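Local coordinates for protein carbonic anhydrase (Sordaria macrospora, PDB 4O1J) that probably catalyses the reversible hydration of carbon dioxide to hydrogencarbonate, as a zinc-dependent beta-class carbonic anhydrase that assembles as a tetramer, at residues A93-A98 / K172-N177; I162-V167 / R202-G207; P178-A183 / L189-V194. All blocks are in the same frame, centred on the assembly; numbering follows the deposited sequence.

Interaction 1 of 3, residues A93-A98 / K172-N177; sequences AVIEYA and KVLMNN
I95 and L174 turn one methyl each towards the other through their torsions. In I95, CG1 lies beside the backbone N (chi1 -63°), and the extended chain beyond it carries CD1 out towards helix 155-176. L174 also holds CG beside its own backbone N (chi1 -68°). It starts out obliquely to the other helix, and its CD2 branch makes the approach. CD1 of I95 meets CD2 of L174 at 3.6 Å. The two side chains cross at a slant, methyl against methyl.

N177 is the polar member of the contact. Its side chain points towards helix 89-100. ND2 of N177 lies 4.3 Å from CG2 of I95, the other branch of the same isoleucine. This is van der Waals contact only. The carbonyl end of the amide has a different task: N177 is the N-cap of helix 178-187, and OD1 accepts a hydrogen bond from I180 N and a weak one from T179 N.

The contact joins helix 89-100 to the C-terminal part of helix 155-176 in the alpha/beta fold of the beta-carbonic anhydrases. Both helices also rest on strand 51-56, V94 on L52 and L174 on I54, and I180 of the next helix packs on L174 and extends the apolar cluster. On another side of helix 89-100, E96 OE2 bonds to V130 N of the second subunit.

No hydrogen bond or charge pair links the two segments, and all three touching residues are buried. What joins the segments here is therefore a small apolar contact, while the carbonyl end of the N177 amide caps the next helix.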
ATOM      1  N   ALA A  93      -7.069   7.063  -3.312  1.00 33.52           N
ATOM      2  CA  ALA A  93      -6.755   8.237  -4.116  1.00 32.33           C
ATOM      3  C   ALA A  93      -7.831   8.484  -5.178  1.00 31.46           C
ATOM      4  O   ALA A  93      -8.264   9.624  -5.382  1.00 31.60           O
ATOM      5  CB  ALA A  93      -5.390   8.082  -4.765  1.00 31.80           C
ATOM      6  N   VAL A  94      -8.278   7.412  -5.831  1.00 30.35           N
ATOM      7  CA  VAL A  94      -9.294   7.532  -6.872  1.00 30.17           C
ATOM      8  C   VAL A  94     -10.603   7.992  -6.256  1.00 28.87           C
ATOM      9  O   VAL A  94     -11.275   8.873  -6.794  1.00 28.54           O
ATOM     10  CB  VAL A  94      -9.528   6.198  -7.626  1.00 29.65           C
ATOM     11  CG1 VAL A  94     -10.640   6.360  -8.637  1.00 27.76           C
ATOM     12  CG2 VAL A  94      -8.250   5.727  -8.308  1.00 29.52           C
ATOM     13  N   ILE A  95     -10.946   7.407  -5.112  1.00 27.73           N
ATOM     14  CA  ILE A  95     -12.153   7.800  -4.396  1.00 27.73           C
ATOM     15  C   ILE A  95     -12.093   9.260  -3.958  1.00 33.23           C
ATOM     16  O   ILE A  95     -13.061  10.005  -4.135  1.00 36.18           O
ATOM     17  CB  ILE A  95     -12.392   6.922  -3.167  1.00 24.47           C
ATOM     18  CG1 ILE A  95     -12.614   5.467  -3.582  1.00 21.39           C
ATOM     19  CG2 ILE A  95     -13.585   7.435  -2.366  1.00 25.30           C
ATOM     20  CD1 ILE A  95     -12.703   4.518  -2.415  1.00 18.62           C
ATOM     21  N   GLU A  96     -10.960   9.677  -3.395  1.00 34.55           N
ATOM     22  CA  GLU A  96     -10.836  11.059  -2.946  1.00 36.48           C
ATOM     23  C   GLU A  96     -10.962  12.039  -4.096  1.00 35.58           C
ATOM     24  O   GLU A  96     -11.655  13.048  -3.977  1.00 35.17           O
ATOM     25  CB  GLU A  96      -9.505  11.311  -2.238  1.00 39.71           C
ATOM     26  CG  GLU A  96      -9.624  11.456  -0.735  1.00 43.57           C
ATOM     27  CD  GLU A  96      -8.271  11.474  -0.039  1.00 46.91           C
ATOM     28  OE1 GLU A  96      -8.149  10.895   1.065  1.00 46.18           O
ATOM     29  OE2 GLU A  96      -7.336  12.096  -0.592  1.00 49.12           O
ATOM     30  N   TYR A  97     -10.303  11.738  -5.213  1.00 35.87           N
ATOM     31  CA  TYR A  97     -10.339  12.638  -6.360  1.00 35.42           C
ATOM     32  C   TYR A  97     -11.741  12.690  -6.962  1.00 35.44           C
ATOM     33  O   TYR A  97     -12.221  13.757  -7.355  1.00 34.74           O
ATOM     34  CB  TYR A  97      -9.329  12.213  -7.421  1.00 35.67           C
ATOM     35  CG  TYR A  97      -9.009  13.317  -8.401  1.00 38.22           C
ATOM     36  CD1 TYR A  97      -8.010  14.242  -8.121  1.00 39.43           C
ATOM     37  CD2 TYR A  97      -9.711  13.453  -9.597  1.00 39.48           C
ATOM     38  CE1 TYR A  97      -7.707  15.263  -9.003  1.00 40.42           C
ATOM     39  CE2 TYR A  97      -9.418  14.478 -10.490  1.00 39.80           C
ATOM     40  CZ  TYR A  97      -8.412  15.380 -10.186  1.00 41.30           C
ATOM     41  OH  TYR A  97      -8.103  16.404 -11.055  1.00 42.09           O
ATOM     42  N   ALA A  98     -12.401  11.537  -7.009  1.00 35.36           N
ATOM     43  CA  ALA A  98     -13.729  11.437  -7.601  1.00 33.55           C
ATOM     44  C   ALA A  98     -14.782  12.160  -6.762  1.00 32.19           C
ATOM     45  O   ALA A  98     -15.654  12.842  -7.301  1.00 33.11           O
ATOM     46  CB  ALA A  98     -14.114   9.978  -7.783  1.00 32.17           C
ATOM     47  N   LYS A 172     -19.561  -2.011   2.496  1.00 28.74           N
ATOM     48  CA  LYS A 172     -19.397  -1.626   3.910  1.00 29.51           C
ATOM     49  C   LYS A 172     -18.161  -0.736   4.121  1.00 27.53           C
ATOM     50  O   LYS A 172     -18.233   0.320   4.789  1.00 25.37           O
ATOM     51  CB  LYS A 172     -19.306  -2.870   4.796  1.00 31.04           C
ATOM     52  CG  LYS A 172     -20.612  -3.656   4.857  1.00 33.06           C
ATOM     53  CD  LYS A 172     -20.454  -4.944   5.638  1.00 34.08           C
ATOM     54  CE  LYS A 172     -21.682  -5.829   5.489  1.00 34.05           C
ATOM     55  NZ  LYS A 172     -21.498  -7.156   6.142  1.00 33.53           N
ATOM     56  N   VAL A 173     -17.046  -1.139   3.509  1.00 27.06           N
ATOM     57  CA  VAL A 173     -15.817  -0.349   3.595  1.00 28.41           C
ATOM     58  C   VAL A 173     -15.986   1.062   3.002  1.00 30.71           C
ATOM     59  O   VAL A 173     -15.578   2.053   3.621  1.00 31.92           O
ATOM     60  CB  VAL A 173     -14.643  -1.050   2.882  1.00 28.16           C
ATOM     61  CG1 VAL A 173     -13.405  -0.156   2.880  1.00 27.80           C
ATOM     62  CG2 VAL A 173     -14.340  -2.382   3.550  1.00 27.96           C
ATOM     63  N   LEU A 174     -16.597   1.147   1.819  1.00 29.69           N
ATOM     64  CA  LEU A 174     -16.883   2.435   1.178  1.00 30.20           C
ATOM     65  C   LEU A 174     -17.763   3.334   2.058  1.00 32.03           C
ATOM     66  O   LEU A 174     -17.591   4.562   2.102  1.00 29.36           O
ATOM     67  CB  LEU A 174     -17.576   2.215  -0.174  1.00 29.90           C
ATOM     68  CG  LEU A 174     -16.772   1.574  -1.308  1.00 29.06           C
ATOM     69  CD1 LEU A 174     -17.652   1.281  -2.507  1.00 27.57           C
ATOM     70  CD2 LEU A 174     -15.625   2.477  -1.707  1.00 29.01           C
ATOM     71  N   MET A 175     -18.714   2.708   2.745  1.00 34.17           N
ATOM     72  CA  MET A 175     -19.659   3.421   3.588  1.00 34.55           C
ATOM     73  C   MET A 175     -18.993   3.861   4.880  1.00 35.37           C
ATOM     74  O   MET A 175     -19.518   4.718   5.593  1.00 36.66           O
ATOM     75  CB  MET A 175     -20.877   2.545   3.898  1.00 35.23           C
ATOM     76  CG  MET A 175     -21.683   2.122   2.673  1.00 35.43           C
ATOM     77  SD  MET A 175     -22.740   3.416   1.999  1.00 40.99           S
ATOM     78  CE  MET A 175     -24.091   3.407   3.180  1.00 19.16           C
ATOM     79  N   ASN A 176     -17.833   3.286   5.184  1.00 34.39           N
ATOM     80  CA  ASN A 176     -17.077   3.758   6.346  1.00 34.12           C
ATOM     81  C   ASN A 176     -15.943   4.720   5.989  1.00 32.97           C
ATOM     82  O   ASN A 176     -15.306   5.306   6.866  1.00 32.98           O
ATOM     83  CB  ASN A 176     -16.531   2.565   7.123  1.00 34.50           C
ATOM     84  CG  ASN A 176     -17.626   1.795   7.830  1.00 35.20           C
ATOM     85  OD1 ASN A 176     -18.672   2.359   8.176  1.00 34.61           O
ATOM     86  ND2 ASN A 176     -17.415   0.489   8.011  1.00 35.23           N
ATOM     87  N   ASN A 177     -15.709   4.887   4.694  1.00 31.38           N
ATOM     88  CA  ASN A 177     -14.770   5.886   4.198  1.00 31.26           C
ATOM     89  C   ASN A 177     -15.229   7.288   4.588  1.00 33.21           C
ATOM     90  O   ASN A 177     -16.393   7.633   4.393  1.00 34.24           O
ATOM     91  CB  ASN A 177     -14.640   5.778   2.685  1.00 30.25           C
ATOM     92  CG  ASN A 177     -13.634   6.746   2.113  1.00 30.67           C
ATOM     93  OD1 ASN A 177     -13.868   7.953   2.060  1.00 32.18           O
ATOM     94  ND2 ASN A 177     -12.517   6.214   1.638  1.00 30.72           N
TER

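Interaction 2 of 3, residues I162-V167 / R202-G207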
ATOM      1  N   ILE A 162     -19.490 -15.949  -3.747  1.00 28.17           N
ATOM      2  CA  ILE A 162     -18.382 -15.320  -3.040  1.00 27.31           C
ATOM      3  C   ILE A 162     -18.075 -13.952  -3.661  1.00 25.97           C
ATOM      4  O   ILE A 162     -17.710 -13.019  -2.938  1.00 25.40           O
ATOM      5  CB  ILE A 162     -17.113 -16.233  -3.018  1.00 22.79           C
ATOM      6  CG1 ILE A 162     -16.032 -15.649  -2.110  1.00 24.24           C
ATOM      7  CG2 ILE A 162     -16.513 -16.382  -4.386  1.00 21.66           C
ATOM      8  CD1 ILE A 162     -16.457 -15.439  -0.694  1.00 25.87           C
ATOM      9  N   ALA A 163     -18.310 -13.796  -4.967  1.00 25.82           N
ATOM     10  CA  ALA A 163     -18.088 -12.493  -5.607  1.00 23.95           C
ATOM     11  C   ALA A 163     -19.107 -11.442  -5.137  1.00 24.58           C
ATOM     12  O   ALA A 163     -18.762 -10.259  -4.940  1.00 23.73           O
ATOM     13  CB  ALA A 163     -18.126 -12.633  -7.109  1.00 21.62           C
ATOM     14  N   GLN A 164     -20.346 -11.886  -4.917  1.00 25.54           N
ATOM     15  CA  GLN A 164     -21.397 -11.003  -4.405  1.00 28.51           C
ATOM     16  C   GLN A 164     -21.166 -10.598  -2.949  1.00 31.39           C
ATOM     17  O   GLN A 164     -21.411  -9.441  -2.557  1.00 32.11           O
ATOM     18  CB  GLN A 164     -22.763 -11.669  -4.537  1.00 29.84           C
ATOM     19  CG  GLN A 164     -23.134 -12.045  -5.957  1.00 29.92           C
ATOM     20  CD  GLN A 164     -24.446 -12.783  -6.023  1.00 30.69           C
ATOM     21  OE1 GLN A 164     -24.821 -13.487  -5.088  1.00 32.50           O
ATOM     22  NE2 GLN A 164     -25.162 -12.618  -7.127  1.00 30.39           N
ATOM     23  N   LEU A 165     -20.699 -11.552  -2.145  1.00 32.61           N
ATOM     24  CA  LEU A 165     -20.392 -11.263  -0.751  1.00 33.19           C
ATOM     25  C   LEU A 165     -19.238 -10.277  -0.714  1.00 33.66           C
ATOM     26  O   LEU A 165     -19.174  -9.402   0.161  1.00 35.35           O
ATOM     27  CB  LEU A 165     -20.031 -12.536   0.016  1.00 33.42           C
ATOM     28  CG  LEU A 165     -21.131 -13.578   0.217  1.00 33.72           C
ATOM     29  CD1 LEU A 165     -20.540 -14.850   0.798  1.00 33.70           C
ATOM     30  CD2 LEU A 165     -22.227 -13.036   1.108  1.00 33.73           C
ATOM     31  N   ASN A 166     -18.340 -10.409  -1.687  1.00 33.35           N
ATOM     32  CA  ASN A 166     -17.227  -9.481  -1.809  1.00 35.44           C
ATOM     33  C   ASN A 166     -17.703  -8.065  -2.126  1.00 36.32           C
ATOM     34  O   ASN A 166     -17.194  -7.083  -1.560  1.00 39.48           O
ATOM     35  CB  ASN A 166     -16.258  -9.961  -2.887  1.00 36.96           C
ATOM     36  CG  ASN A 166     -15.055  -9.059  -3.025  1.00 38.73           C
ATOM     37  OD1 ASN A 166     -14.297  -8.868  -2.073  1.00 40.36           O
ATOM     38  ND2 ASN A 166     -14.870  -8.496  -4.217  1.00 38.65           N
ATOM     39  N   VAL A 167     -18.698  -7.955  -3.005  1.00 33.27           N
ATOM     40  CA  VAL A 167     -19.285  -6.646  -3.270  1.00 31.20           C
ATOM     41  C   VAL A 167     -19.894  -6.052  -2.007  1.00 32.94           C
ATOM     42  O   VAL A 167     -19.715  -4.867  -1.720  1.00 33.77           O
ATOM     43  CB  VAL A 167     -20.376  -6.708  -4.353  1.00 28.31           C
ATOM     44  CG1 VAL A 167     -21.053  -5.344  -4.520  1.00 25.74           C
ATOM     45  CG2 VAL A 167     -19.782  -7.162  -5.660  1.00 27.93           C
ATOM     46  N   ARG A 202     -26.239  -8.563 -18.298  1.00 42.98           N
ATOM     47  CA  ARG A 202     -27.057  -7.628 -17.530  1.00 44.61           C
ATOM     48  C   ARG A 202     -26.453  -7.318 -16.154  1.00 43.36           C
ATOM     49  O   ARG A 202     -25.746  -8.137 -15.561  1.00 43.44           O
ATOM     50  CB  ARG A 202     -28.484  -8.173 -17.374  1.00 47.84           C
ATOM     51  CG  ARG A 202     -29.498  -7.619 -18.389  1.00 51.45           C
ATOM     52  CD  ARG A 202     -29.510  -8.419 -19.694  1.00 55.08           C
ATOM     53  NE  ARG A 202     -30.318  -7.782 -20.742  1.00 57.44           N
ATOM     54  CZ  ARG A 202     -30.681  -8.369 -21.884  1.00 57.85           C
ATOM     55  NH1 ARG A 202     -31.409  -7.699 -22.771  1.00 57.81           N
ATOM     56  NH2 ARG A 202     -30.317  -9.620 -22.149  1.00 57.42           N
ATOM     57  N   ILE A 203     -26.743  -6.119 -15.660  1.00 41.11           N
ATOM     58  CA  ILE A 203     -26.291  -5.673 -14.349  1.00 39.04           C
ATOM     59  C   ILE A 203     -27.486  -5.548 -13.414  1.00 39.83           C
ATOM     60  O   ILE A 203     -28.509  -4.961 -13.780  1.00 40.80           O
ATOM     61  CB  ILE A 203     -25.563  -4.316 -14.414  1.00 37.13           C
ATOM     62  CG1 ILE A 203     -24.208  -4.454 -15.107  1.00 36.88           C
ATOM     63  CG2 ILE A 203     -25.369  -3.746 -13.024  1.00 36.36           C
ATOM     64  CD1 ILE A 203     -23.658  -3.132 -15.615  1.00 37.17           C
ATOM     65  N   LYS A 204     -27.375  -6.134 -12.226  1.00 38.42           N
ATOM     66  CA  LYS A 204     -28.451  -6.071 -11.246  1.00 37.73           C
ATOM     67  C   LYS A 204     -27.959  -5.397  -9.972  1.00 39.00           C
ATOM     68  O   LYS A 204     -26.757  -5.357  -9.705  1.00 40.08           O
ATOM     69  CB  LYS A 204     -28.975  -7.472 -10.935  1.00 37.01           C
ATOM     70  CG  LYS A 204     -27.912  -8.442 -10.444  1.00 36.30           C
ATOM     71  CD  LYS A 204     -28.522  -9.742  -9.938  1.00 36.36           C
ATOM     72  CE  LYS A 204     -27.455 -10.811  -9.730  1.00 36.26           C
ATOM     73  NZ  LYS A 204     -28.034 -12.149  -9.417  1.00 36.72           N
ATOM     74  N   GLU A 205     -28.886  -4.856  -9.191  1.00 38.44           N
ATOM     75  CA  GLU A 205     -28.540  -4.299  -7.890  1.00 38.58           C
ATOM     76  C   GLU A 205     -28.507  -5.403  -6.845  1.00 37.82           C
ATOM     77  O   GLU A 205     -29.342  -6.298  -6.868  1.00 39.53           O
ATOM     78  CB  GLU A 205     -29.532  -3.213  -7.483  1.00 40.69           C
ATOM     79  CG  GLU A 205     -29.594  -2.051  -8.440  1.00 43.34           C
ATOM     80  CD  GLU A 205     -30.616  -1.019  -8.018  1.00 46.92           C
ATOM     81  OE1 GLU A 205     -30.629  -0.652  -6.824  1.00 47.87           O
ATOM     82  OE2 GLU A 205     -31.394  -0.560  -8.882  1.00 48.77           O
ATOM     83  N   LEU A 206     -27.552  -5.343  -5.923  1.00 36.33           N
ATOM     84  CA  LEU A 206     -27.477  -6.358  -4.874  1.00 36.24           C
ATOM     85  C   LEU A 206     -28.257  -5.961  -3.625  1.00 38.87           C
ATOM     86  O   LEU A 206     -28.472  -6.782  -2.740  1.00 39.49           O
ATOM     87  CB  LEU A 206     -26.026  -6.646  -4.509  1.00 34.56           C
ATOM     88  CG  LEU A 206     -25.279  -7.403  -5.609  1.00 33.45           C
ATOM     89  CD1 LEU A 206     -23.826  -7.617  -5.238  1.00 32.40           C
ATOM     90  CD2 LEU A 206     -25.969  -8.727  -5.904  1.00 33.58           C
ATOM     91  N   GLY A 207     -28.679  -4.702  -3.564  1.00 41.04           N
ATOM     92  CA  GLY A 207     -29.497  -4.216  -2.468  1.00 43.23           C
ATOM     93  C   GLY A 207     -28.660  -3.764  -1.292  1.00 46.36           C
ATOM     94  O   GLY A 207     -29.126  -3.747  -0.154  1.00 47.11           O
TER
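V167 and L206 cross at about a right angle, where helix 155-176 passes over strand 202-206. This strand is an outermost one of the chain's mixed beta-sheet in the beta-carbonic anhydrase fold, and it runs antiparallel to strand 190-197. The local helix and strand axes approach to 10.4 Å at an angle of 60°.

L206 sends one methyl into the valine. CD1 of L206 sits 3.7 Å from CG1 of V167 and 3.7 Å from CB of V167, with CG2 slightly further off. The methyl thus lies against the branch point of the isopropyl group rather than against a single tip. Next to it, L206 CD1 also comes to 4.0 Å from the backbone O of Q164. V167 is buried, and its side chain is about 8 Å from that of the zinc ligand H112, so the inner end of the contact approaches the metal site without taking part in it.

Q164 and K204 form the outer end, and they too cross at about a right angle. Q164 is extended beyond CG. K204 has CG between its backbone N and carbonyl carbon (chi1 57°), and its long extended chain brings the amine up to the glutamine amide. The pair is no hydrogen bond, since both facing groups are nitrogen donors. Q164 uses OE1 for R161 NH1 of its own helix, which helps to fix the amide. NE2 of Q164 lies 3.7 Å from NZ of K204, 3.9 Å from CE of K204 and 4.2 Å from CD2 of L206.

Interaction 3 of 3, residues P178-A183 / L189-V194; sequences PTIREA and LEVHGV
A helix-turn-strand connection brings A183, on helix 178-187, back against L189, which directly precedes strand 190-197. One backbone hydrogen bond ties the start of the returning chain to the helix, a turn before its end. L189 N donates to A183 O at 3.2 Å, with a nearly straight N-H...O angle of 167°. The donor sits above the carbonyl plane, 44° out of it, and so misses the lone-pair direction.

The side chains close the same gap. L189 has CG anti to its backbone N (chi1 171°), and this lays its CD2 methyl on the helix. CD2 of L189 is 3.6 Å from CB of A183 and 4.0 Å from the backbone O of I180. CB of L189 packs beside the bonded carbonyl, 3.6 Å from A183 O.

Within the alpha/beta fold, the helix packs on one face of the sheet and the strand enters next to strand 106-112, where I180 also touches I107. V191 reaches I171 and M175 of helix 155-176. H192 stacks its ring on F18 of the second subunit, and E182 forms a salt bridge with R126 of the third subunit.

I180 and V191 cross at about a right angle. The CG2 branch of I180 meets CG2 of V191 at 3.9 Å, methyl to methyl.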
ATOM      1  N   PRO A 178     -14.320   8.104   5.146  1.00 33.64           N
ATOM      2  CA  PRO A 178     -14.682   9.440   5.645  1.00 33.70           C
ATOM      3  C   PRO A 178     -15.160  10.416   4.558  1.00 33.67           C
ATOM      4  O   PRO A 178     -16.112  11.168   4.788  1.00 33.90           O
ATOM      5  CB  PRO A 178     -13.375   9.953   6.267  1.00 32.93           C
ATOM      6  CG  PRO A 178     -12.495   8.766   6.397  1.00 32.88           C
ATOM      7  CD  PRO A 178     -12.883   7.829   5.307  1.00 32.58           C
ATOM      8  N   THR A 179     -14.505  10.411   3.400  1.00 31.73           N
ATOM      9  CA  THR A 179     -14.866  11.324   2.325  1.00 31.59           C
ATOM     10  C   THR A 179     -16.243  10.990   1.771  1.00 31.49           C
ATOM     11  O   THR A 179     -17.060  11.874   1.477  1.00 33.37           O
ATOM     12  CB  THR A 179     -13.847  11.268   1.178  1.00 32.22           C
ATOM     13  OG1 THR A 179     -12.521  11.430   1.699  1.00 34.25           O
ATOM     14  CG2 THR A 179     -14.137  12.359   0.158  1.00 31.60           C
ATOM     15  N   ILE A 180     -16.500   9.693   1.677  1.00 29.94           N
ATOM     16  CA  ILE A 180     -17.752   9.192   1.144  1.00 29.66           C
ATOM     17  C   ILE A 180     -18.847   9.505   2.137  1.00 32.99           C
ATOM     18  O   ILE A 180     -19.916   9.971   1.763  1.00 33.46           O
ATOM     19  CB  ILE A 180     -17.681   7.674   0.867  1.00 26.15           C
ATOM     20  CG1 ILE A 180     -16.816   7.412  -0.373  1.00 24.20           C
ATOM     21  CG2 ILE A 180     -19.067   7.094   0.672  1.00 24.49           C
ATOM     22  CD1 ILE A 180     -16.588   5.956  -0.672  1.00 24.27           C
ATOM     23  N   ARG A 181     -18.539   9.309   3.412  1.00 35.62           N
ATOM     24  CA  ARG A 181     -19.497   9.491   4.491  1.00 38.65           C
ATOM     25  C   ARG A 181     -19.903  10.961   4.649  1.00 40.56           C
ATOM     26  O   ARG A 181     -21.090  11.288   4.830  1.00 41.36           O
ATOM     27  CB  ARG A 181     -18.872   8.952   5.781  1.00 40.86           C
ATOM     28  CG  ARG A 181     -19.753   8.938   6.997  1.00 44.57           C
ATOM     29  CD  ARG A 181     -18.996   8.341   8.177  1.00 47.23           C
ATOM     30  NE  ARG A 181     -18.995   6.879   8.180  1.00 48.34           N
ATOM     31  CZ  ARG A 181     -19.713   6.136   9.019  1.00 49.27           C
ATOM     32  NH1 ARG A 181     -20.492   6.718   9.924  1.00 49.92           N
ATOM     33  NH2 ARG A 181     -19.651   4.811   8.963  1.00 49.12           N
ATOM     34  N   GLU A 182     -18.921  11.851   4.532  1.00 41.08           N
ATOM     35  CA  GLU A 182     -19.200  13.275   4.569  1.00 42.09           C
ATOM     36  C   GLU A 182     -20.040  13.682   3.371  1.00 39.12           C
ATOM     37  O   GLU A 182     -21.066  14.349   3.525  1.00 39.02           O
ATOM     38  CB  GLU A 182     -17.905  14.082   4.604  1.00 46.83           C
ATOM     39  CG  GLU A 182     -17.142  13.968   5.907  1.00 52.52           C
ATOM     40  CD  GLU A 182     -15.799  14.672   5.852  1.00 56.69           C
ATOM     41  OE1 GLU A 182     -15.020  14.554   6.826  1.00 57.35           O
ATOM     42  OE2 GLU A 182     -15.533  15.352   4.836  1.00 58.24           O
ATOM     43  N   ALA A 183     -19.641  13.214   2.189  1.00 36.08           N
ATOM     44  CA  ALA A 183     -20.330  13.589   0.963  1.00 33.48           C
ATOM     45  C   ALA A 183     -21.772  13.079   0.969  1.00 33.20           C
ATOM     46  O   ALA A 183     -22.661  13.696   0.380  1.00 33.45           O
ATOM     47  CB  ALA A 183     -19.583  13.068  -0.242  1.00 32.04           C
ATOM     48  N   LEU A 189     -24.500  12.095  -1.681  1.00 34.43           N
ATOM     49  CA  LEU A 189     -23.757  11.156  -2.501  1.00 33.80           C
ATOM     50  C   LEU A 189     -24.401   9.786  -2.350  1.00 35.46           C
ATOM     51  O   LEU A 189     -24.805   9.395  -1.250  1.00 35.65           O
ATOM     52  CB  LEU A 189     -22.276  11.128  -2.102  1.00 32.79           C
ATOM     53  CG  LEU A 189     -21.408  10.036  -2.735  1.00 31.11           C
ATOM     54  CD1 LEU A 189     -21.438  10.147  -4.248  1.00 31.14           C
ATOM     55  CD2 LEU A 189     -19.983  10.135  -2.237  1.00 29.69           C
ATOM     56  N   GLU A 190     -24.537   9.067  -3.455  1.00 36.33           N
ATOM     57  CA  GLU A 190     -25.149   7.748  -3.396  1.00 38.35           C
ATOM     58  C   GLU A 190     -24.141   6.648  -3.678  1.00 34.97           C
ATOM     59  O   GLU A 190     -23.204   6.836  -4.449  1.00 33.51           O
ATOM     60  CB  GLU A 190     -26.327   7.661  -4.365  1.00 42.55           C
ATOM     61  CG  GLU A 190     -27.479   8.576  -3.983  1.00 46.74           C
ATOM     62  CD  GLU A 190     -28.742   8.289  -4.768  1.00 49.70           C
ATOM     63  OE1 GLU A 190     -29.213   7.133  -4.730  1.00 49.74           O
ATOM     64  OE2 GLU A 190     -29.265   9.221  -5.416  1.00 51.37           O
ATOM     65  N   VAL A 191     -24.325   5.509  -3.017  1.00 32.09           N
ATOM     66  CA  VAL A 191     -23.435   4.373  -3.192  1.00 29.29           C
ATOM     67  C   VAL A 191     -24.258   3.119  -3.488  1.00 29.37           C
ATOM     68  O   VAL A 191     -25.248   2.838  -2.815  1.00 31.44           O
ATOM     69  CB  VAL A 191     -22.552   4.149  -1.948  1.00 25.73           C
ATOM     70  CG1 VAL A 191     -21.561   3.011  -2.195  1.00 23.59           C
ATOM     71  CG2 VAL A 191     -21.816   5.435  -1.586  1.00 24.17           C
ATOM     72  N   HIS A 192     -23.846   2.374  -4.508  1.00 26.95           N
ATOM     73  CA  HIS A 192     -24.602   1.232  -5.001  1.00 26.98           C
ATOM     74  C   HIS A 192     -23.708   0.008  -5.171  1.00 27.80           C
ATOM     75  O   HIS A 192     -22.594   0.098  -5.701  1.00 26.82           O
ATOM     76  CB  HIS A 192     -25.277   1.577  -6.333  1.00 26.73           C
ATOM     77  CG  HIS A 192     -25.824   2.970  -6.386  1.00 27.15           C
ATOM     78  ND1 HIS A 192     -27.072   3.301  -5.902  1.00 27.44           N
ATOM     79  CD2 HIS A 192     -25.280   4.125  -6.846  1.00 25.48           C
ATOM     80  CE1 HIS A 192     -27.280   4.595  -6.068  1.00 27.04           C
ATOM     81  NE2 HIS A 192     -26.205   5.117  -6.638  1.00 26.06           N
ATOM     82  N   GLY A 193     -24.201  -1.138  -4.713  1.00 28.78           N
ATOM     83  CA  GLY A 193     -23.521  -2.395  -4.954  1.00 29.55           C
ATOM     84  C   GLY A 193     -24.223  -3.120  -6.082  1.00 30.72           C
ATOM     85  O   GLY A 193     -25.425  -3.381  -6.005  1.00 32.15           O
ATOM     86  N   VAL A 194     -23.500  -3.396  -7.161  1.00 29.89           N
ATOM     87  CA  VAL A 194     -24.119  -4.078  -8.287  1.00 29.79           C
ATOM     88  C   VAL A 194     -23.351  -5.324  -8.717  1.00 31.15           C
ATOM     89  O   VAL A 194     -22.201  -5.566  -8.317  1.00 30.55           O
ATOM     90  CB  VAL A 194     -24.265  -3.148  -9.516  1.00 27.69           C
ATOM     91  CG1 VAL A 194     -25.039  -1.885  -9.154  1.00 26.30           C
ATOM     92  CG2 VAL A 194     -22.905  -2.803 -10.084  1.00 26.36           C
TER

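In the fold
Interactions 1 and 3 are buried, and their centres are about 7 Å apart. Their apolar side chains merge: I95 CG2 lies 3.8 Å from I180 CD1. Interaction 2 is partly buried. Its centre is about 18 Å from that of interaction 1 and about 17 Å from that of interaction 3. It shares helix 155-176 with interaction 1. It shares the sheet with interaction 3, because strands 202-206 and 190-197 are neighbours. The chemistry follows the place. Interaction 1 is helix against helix and almost wholly apolar. Interaction 3 joins elements close in sequence and adds a backbone hydrogen bond. Interaction 2, on the strand outermost within the chain, runs from buried methyls to polar chains near solvent.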